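Local coordinates for putative hemin storage protein (Bordetella bronchiseptica, PDB 6AU1) that cleaves deacetylated poly-beta-1,6-N-acetylglucosamine and can disrupt bacterial biofilms, this chain being the glycoside hydrolase domain of PgaB (BpsB), at residues 91-96 with 158-163; 10-15 with 44-49. All coordinates share one frame; numbering follows the deposited sequence.

Contact 1: 91-96 with 158-163. With EDO (1,2-ethanediol), chain G.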
loop_
_atom_site.group_PDB
_atom_site.type_symbol
_atom_site.label_atom_id
_atom_site.label_comp_id
_atom_site.label_asym_id
_atom_site.label_seq_id
_atom_site.Cartn_x
_atom_site.Cartn_y
_atom_site.Cartn_z
ATOM N N TYR A 91 -0.922 8.912 7.765
ATOM C CA TYR A 91 -1.500 7.579 7.627
ATOM C C TYR A 91 -0.441 6.550 7.968
ATOM O O TYR A 91 0.706 6.692 7.543
ATOM C CB TYR A 91 -1.983 7.297 6.196
ATOM C CG TYR A 91 -3.209 8.030 5.702
ATOM C CD1 TYR A 91 -3.385 9.385 5.926
ATOM C CD2 TYR A 91 -4.167 7.362 4.943
ATOM C CE1 TYR A 91 -4.505 10.058 5.432
ATOM C CE2 TYR A 91 -5.280 8.020 4.446
ATOM C CZ TYR A 91 -5.443 9.367 4.695
ATOM O OH TYR A 91 -6.548 10.032 4.205
ATOM N N ALA A 92 -0.816 5.513 8.708
ATOM C CA ALA A 92 0.093 4.399 8.934
ATOM C C ALA A 92 0.047 3.476 7.729
ATOM O O ALA A 92 -1.010 2.970 7.377
ATOM C CB ALA A 92 -0.277 3.640 10.208
ATOM N N TRP A 93 1.200 3.285 7.094
ATOM C CA TRP A 93 1.328 2.414 5.929
ATOM C C TRP A 93 1.873 1.065 6.416
ATOM O O TRP A 93 2.991 0.991 6.935
ATOM C CB TRP A 93 2.239 3.096 4.896
ATOM C CG TRP A 93 2.767 2.261 3.783
ATOM C CD1 TRP A 93 2.164 1.183 3.181
ATOM C CD2 TRP A 93 4.027 2.434 3.134
ATOM N NE1 TRP A 93 2.981 0.687 2.190
ATOM C CE2 TRP A 93 4.132 1.432 2.146
ATOM C CE3 TRP A 93 5.084 3.346 3.290
ATOM C CZ2 TRP A 93 5.254 1.306 1.320
ATOM C CZ3 TRP A 93 6.207 3.213 2.470
ATOM C CH2 TRP A 93 6.272 2.203 1.491
ATOM N N LEU A 94 1.069 0.009 6.295
ATOM C CA LEU A 94 1.428 -1.297 6.856
ATOM C C LEU A 94 1.038 -2.395 5.867
ATOM O O LEU A 94 0.077 -2.229 5.133
ATOM C CB LEU A 94 0.710 -1.495 8.201
ATOM C CG LEU A 94 1.234 -2.440 9.281
ATOM C CD1 LEU A 94 2.674 -2.093 9.678
ATOM C CD2 LEU A 94 0.296 -2.426 10.492
ATOM N N PRO A 95 1.772 -3.514 5.865
ATOM C CA PRO A 95 1.354 -4.655 5.039
ATOM C C PRO A 95 0.010 -5.197 5.489
ATOM O O PRO A 95 -0.377 -5.047 6.643
ATOM C CB PRO A 95 2.453 -5.697 5.284
ATOM C CG PRO A 95 3.636 -4.911 5.793
ATOM C CD PRO A 95 3.010 -3.801 6.607
ATOM N N VAL A 96 -0.692 -5.840 4.569
ATOM C CA VAL A 96 -1.915 -6.534 4.901
ATOM C C VAL A 96 -1.600 -7.975 5.315
ATOM O O VAL A 96 -2.232 -8.526 6.223
ATOM C CB VAL A 96 -2.885 -6.524 3.707
ATOM C CG1 VAL A 96 -4.201 -7.232 4.074
ATOM C CG2 VAL A 96 -3.155 -5.074 3.249
ATOM N N LEU A 158 -2.934 3.265 5.382
ATOM C CA LEU A 158 -2.702 2.895 3.994
ATOM C C LEU A 158 -2.386 1.410 3.959
ATOM O O LEU A 158 -1.348 0.961 4.435
ATOM C CB LEU A 158 -1.561 3.698 3.356
ATOM C CG LEU A 158 -1.155 3.178 1.965
ATOM C CD1 LEU A 158 -2.283 3.358 0.920
ATOM C CD2 LEU A 158 0.168 3.812 1.481
ATOM N N PHE A 159 -3.299 0.641 3.389
ATOM C CA PHE A 159 -3.043 -0.773 3.203
ATOM C C PHE A 159 -2.117 -0.970 1.997
ATOM O O PHE A 159 -2.425 -0.545 0.887
ATOM C CB PHE A 159 -4.368 -1.522 3.012
ATOM C CG PHE A 159 -5.281 -1.459 4.216
ATOM C CD1 PHE A 159 -4.965 -2.149 5.384
ATOM C CD2 PHE A 159 -6.465 -0.737 4.166
ATOM C CE1 PHE A 159 -5.813 -2.099 6.494
ATOM C CE2 PHE A 159 -7.321 -0.681 5.267
ATOM C CZ PHE A 159 -6.990 -1.366 6.433
ATOM N N HIS A 160 -0.987 -1.624 2.249
ATOM C CA HIS A 160 0.113 -1.829 1.296
ATOM C C HIS A 160 -0.274 -2.629 0.059
ATOM O O HIS A 160 -1.300 -3.308 0.060
ATOM C CB HIS A 160 1.246 -2.542 2.056
ATOM C CG HIS A 160 2.557 -2.627 1.324
ATOM N ND1 HIS A 160 3.006 -1.659 0.452
ATOM C CD2 HIS A 160 3.540 -3.561 1.390
ATOM C CE1 HIS A 160 4.202 -1.997 0.000
ATOM N NE2 HIS A 160 4.546 -3.153 0.546
ATOM N N ASP A 161 0.565 -2.564 -0.977
ATOM C CA ASP A 161 0.324 -3.311 -2.216
ATOM C C ASP A 161 0.692 -4.797 -2.111
ATOM O O ASP A 161 0.655 -5.514 -3.109
ATOM C CB ASP A 161 1.075 -2.660 -3.401
ATOM C CG ASP A 161 2.609 -2.683 -3.265
ATOM O OD1 ASP A 161 3.172 -3.453 -2.464
ATOM O OD2 ASP A 161 3.267 -1.914 -4.005
ATOM N N ASP A 162 1.006 -5.276 -0.908
ATOM C CA ASP A 162 1.352 -6.690 -0.752
ATOM C C ASP A 162 0.110 -7.565 -0.817
ATOM O O ASP A 162 0.217 -8.774 -0.992
ATOM C CB ASP A 162 2.079 -6.951 0.573
ATOM C CG ASP A 162 1.162 -6.820 1.763
ATOM O OD1 ASP A 162 0.551 -5.740 1.931
ATOM O OD2 ASP A 162 1.036 -7.792 2.530
ATOM N N ALA A 163 -1.056 -6.940 -0.664
ATOM C CA ALA A 163 -2.343 -7.626 -0.678
ATOM C C ALA A 163 -2.769 -7.958 -2.117
ATOM O O ALA A 163 -3.616 -7.290 -2.725
ATOM C CB ALA A 163 -3.395 -6.775 0.025
HETATM C C1 EDO G . 4.630 -6.250 -3.747
HETATM O O1 EDO G . 4.172 -5.806 -2.456
HETATM C C2 EDO G . 3.667 -7.293 -4.308
HETATM O O2 EDO G . 2.429 -6.665 -4.663
#
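W93 and L94 pair in parallel with L158 and F159 in the TIM-type barrel of this glycoside hydrolase domain. Beyond the C-terminal strand ends, where TIM barrels keep their active sites, P95 and V96 meet the turn H160-A163, and these loops probably line the substrate cleft. The chain reaches the second strand through helix 135-151, a beta-alpha-beta crossover. L158 N donates to A92 O at 2.8 Å. L94 N returns a bond to L158 O, and H160 N carries the ladder past the second strand by donating to L94 O at 3.1 Å.

On the face of W93 and L158, the two side chains run alongside each other. A chi1 of 166° swings W93 CG away from the backbone N and lays the indole beside L158. L158 CD2 sits over the face of the five-membered ring of W93, 4.0 Å from its centroid. The indole also turns an edge to the face of H160 in an offset edge-to-face pair, planes at 67°. There W93 NE1 and H160 ND1 are 2.9 Å apart. Y335 and F49 also meet the W93 ring.

V96 CG2 touches both F159 CB and A163 CB. F159 lies on the other face of the sheet, packed on helix 195-223. The 1,2-ethanediol, probably from the crystallisation liquor, donates from O1 to D161 OD1 and from O2 to D161 O.

The carboxylate of D162 holds the loop after the first strand. Its OD2 accepts from L97 N and T98 N. D162 OD1 takes V96 N at 2.9 Å on the syn lone pair, N-H...O angle 170°.

Contact 2: 10-15 with 44-49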
loop_
_atom_site.group_PDB
_atom_site.type_symbol
_atom_site.label_atom_id
_atom_site.label_comp_id
_atom_site.label_asym_id
_atom_site.label_seq_id
_atom_site.Cartn_x
_atom_site.Cartn_y
_atom_site.Cartn_z
ATOM N N VAL A 10 2.310 12.594 0.187
ATOM C CA VAL A 10 3.709 12.215 0.076
ATOM C C VAL A 10 3.872 10.915 0.833
ATOM O O VAL A 10 3.487 10.827 1.998
ATOM C CB VAL A 10 4.661 13.291 0.669
ATOM C CG1 VAL A 10 6.126 12.832 0.548
ATOM C CG2 VAL A 10 4.461 14.645 -0.012
ATOM N N GLN A 11 4.411 9.893 0.180
ATOM C CA GLN A 11 4.655 8.624 0.865
ATOM C C GLN A 11 6.126 8.554 1.271
ATOM O O GLN A 11 7.017 8.837 0.474
ATOM C CB GLN A 11 4.260 7.445 -0.020
ATOM C CG GLN A 11 4.347 6.081 0.676
ATOM C CD GLN A 11 3.602 5.008 -0.092
ATOM O OE1 GLN A 11 2.491 5.231 -0.561
ATOM N NE2 GLN A 11 4.205 3.841 -0.221
ATOM N N VAL A 12 6.366 8.179 2.523
ATOM C CA VAL A 12 7.689 8.316 3.131
ATOM C C VAL A 12 8.188 7.015 3.742
ATOM O O VAL A 12 7.458 6.353 4.490
ATOM C CB VAL A 12 7.657 9.401 4.229
ATOM C CG1 VAL A 12 8.953 9.420 5.031
ATOM C CG2 VAL A 12 7.370 10.779 3.607
ATOM N N ASP A 13 9.440 6.662 3.432
ATOM C CA ASP A 13 10.074 5.472 3.987
ATOM C C ASP A 13 10.740 5.771 5.316
ATOM O O ASP A 13 11.622 6.621 5.377
ATOM C CB ASP A 13 11.134 4.920 3.025
ATOM C CG ASP A 13 10.564 4.552 1.691
ATOM O OD1 ASP A 13 9.885 3.501 1.617
ATOM O OD2 ASP A 13 10.800 5.302 0.713
ATOM N N LEU A 14 10.326 5.080 6.376
ATOM C CA LEU A 14 11.096 5.125 7.622
ATOM C C LEU A 14 12.456 4.456 7.420
ATOM O O LEU A 14 13.391 4.697 8.191
ATOM C CB LEU A 14 10.348 4.448 8.764
ATOM C CG LEU A 14 9.857 5.405 9.855
ATOM C CD1 LEU A 14 9.066 6.501 9.229
ATOM C CD2 LEU A 14 9.034 4.706 10.921
ATOM N N ASP A 15 12.563 3.591 6.408
ATOM C CA ASP A 15 13.857 3.000 6.065
ATOM C C ASP A 15 14.872 4.086 5.673
ATOM O O ASP A 15 16.073 3.875 5.783
ATOM C CB ASP A 15 13.724 1.979 4.920
ATOM C CG ASP A 15 12.923 0.747 5.315
ATOM O OD1 ASP A 15 12.895 0.402 6.517
ATOM O OD2 ASP A 15 12.334 0.112 4.413
ATOM N N VAL A 44 0.823 12.687 4.870
ATOM C CA VAL A 44 1.982 11.826 4.643
ATOM C C VAL A 44 1.586 10.380 4.899
ATOM O O VAL A 44 1.002 10.061 5.940
ATOM C CB VAL A 44 3.173 12.217 5.543
ATOM C CG1 VAL A 44 4.280 11.134 5.500
ATOM C CG2 VAL A 44 3.701 13.573 5.110
ATOM N N TYR A 45 1.884 9.511 3.935
ATOM C CA TYR A 45 1.685 8.082 4.106
ATOM C C TYR A 45 2.979 7.508 4.668
ATOM O O TYR A 45 3.968 7.423 3.951
ATOM C CB TYR A 45 1.341 7.406 2.775
ATOM C CG TYR A 45 -0.007 7.787 2.186
ATOM C CD1 TYR A 45 -0.920 8.558 2.894
ATOM C CD2 TYR A 45 -0.378 7.320 0.928
ATOM C CE1 TYR A 45 -2.162 8.888 2.337
ATOM C CE2 TYR A 45 -1.605 7.636 0.374
ATOM C CZ TYR A 45 -2.493 8.409 1.081
ATOM O OH TYR A 45 -3.715 8.712 0.514
ATOM N N LEU A 46 2.971 7.144 5.946
ATOM C CA LEU A 46 4.215 6.899 6.663
ATOM C C LEU A 46 4.453 5.400 6.925
ATOM O O LEU A 46 3.662 4.742 7.595
ATOM C CB LEU A 46 4.203 7.687 7.983
ATOM C CG LEU A 46 5.523 7.655 8.753
ATOM C CD1 LEU A 46 6.608 8.373 7.947
ATOM C CD2 LEU A 46 5.334 8.330 10.117
ATOM N N GLN A 47 5.555 4.881 6.387
ATOM C CA GLN A 47 5.938 3.473 6.555
ATOM C C GLN A 47 6.024 3.077 8.027
ATOM O O GLN A 47 6.748 3.716 8.792
ATOM C CB GLN A 47 7.290 3.238 5.884
ATOM C CG GLN A 47 7.630 1.772 5.611
ATOM C CD GLN A 47 9.073 1.604 5.162
ATOM O OE1 GLN A 47 9.919 2.452 5.431
ATOM N NE2 GLN A 47 9.366 0.490 4.494
ATOM N N ALA A 48 5.311 2.020 8.425
ATOM C CA ALA A 48 5.346 1.586 9.822
ATOM C C ALA A 48 6.128 0.281 9.987
ATOM O O ALA A 48 6.332 -0.195 11.111
ATOM C CB ALA A 48 3.914 1.428 10.366
ATOM N N PHE A 49 6.554 -0.277 8.851
ATOM C CA PHE A 49 7.287 -1.553 8.786
ATOM C C PHE A 49 8.672 -1.336 8.171
ATOM O O PHE A 49 8.904 -0.327 7.506
ATOM C CB PHE A 49 6.490 -2.575 7.954
ATOM C CG PHE A 49 6.306 -2.174 6.509
ATOM C CD1 PHE A 49 5.341 -1.238 6.150
ATOM C CD2 PHE A 49 7.103 -2.731 5.513
ATOM C CE1 PHE A 49 5.157 -0.863 4.817
ATOM C CE2 PHE A 49 6.939 -2.363 4.184
ATOM C CZ PHE A 49 5.960 -1.423 3.831
#
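Q47 ends strand 43-47, which pairs in parallel with strand 8-12 in the barrel, and reaches across to the turn after V12. Q47 N donates to V12 O at 3.1 Å. From there CB packs against V12 O and comes near L14 N. The chain is extended, with CG anti to the backbone N (chi1 -163°), and CG lies over the rim of the F49 ring. This brings the amide to the backbone of L14 and D15. Q47 OE1 accepts from D15 N at 3.0 Å, and L14 N lies 2.8 Å from the same Q47 OE1. NE2 donates to D15 OD2, which is met from above the carboxylate plane; the planes of amide and carboxylate are 72° apart. D15 is also held from outside the segments by Y62 OH and D51 N.

Further back, V12 N donates to Y45 O, and Y45 N to V10 O at 2.8 Å. The face with V10, V12, V44 and L46 packs on helices 22-39 and 75-86. V12 CG2 meets V44 CG1 at 3.6 Å, while V12 CG1 leans on L46 CD1. L46 CD1 also presses on L14 CD1 at 3.3 Å, tighter than usual van der Waals contact.

How the contacts relate
Contacts 1 and 2 belong to one barrel sheet, with centres about 10 Å apart. Strands 43-47 and 89-94 are neighbours, so the pairing runs from 10-15 through 44-49 and 91-96 to 158-163. Probable hydrogen bonds join the middle two: Y91 N to V44 O at 2.9 Å and Y91 O to L46 N at 2.8 Å. W93 links them on the inner side. Its ring packs on Q11, D13 and Q47 of contact 2, whose F49 also meets the H160 ring. Both run to the C-terminal strand ends, which hold the active site in TIM barrels and probably bind the substrate here. The 1,2-ethanediol lies beyond the strand ends of contact 1, where Y236 OH also bonds it.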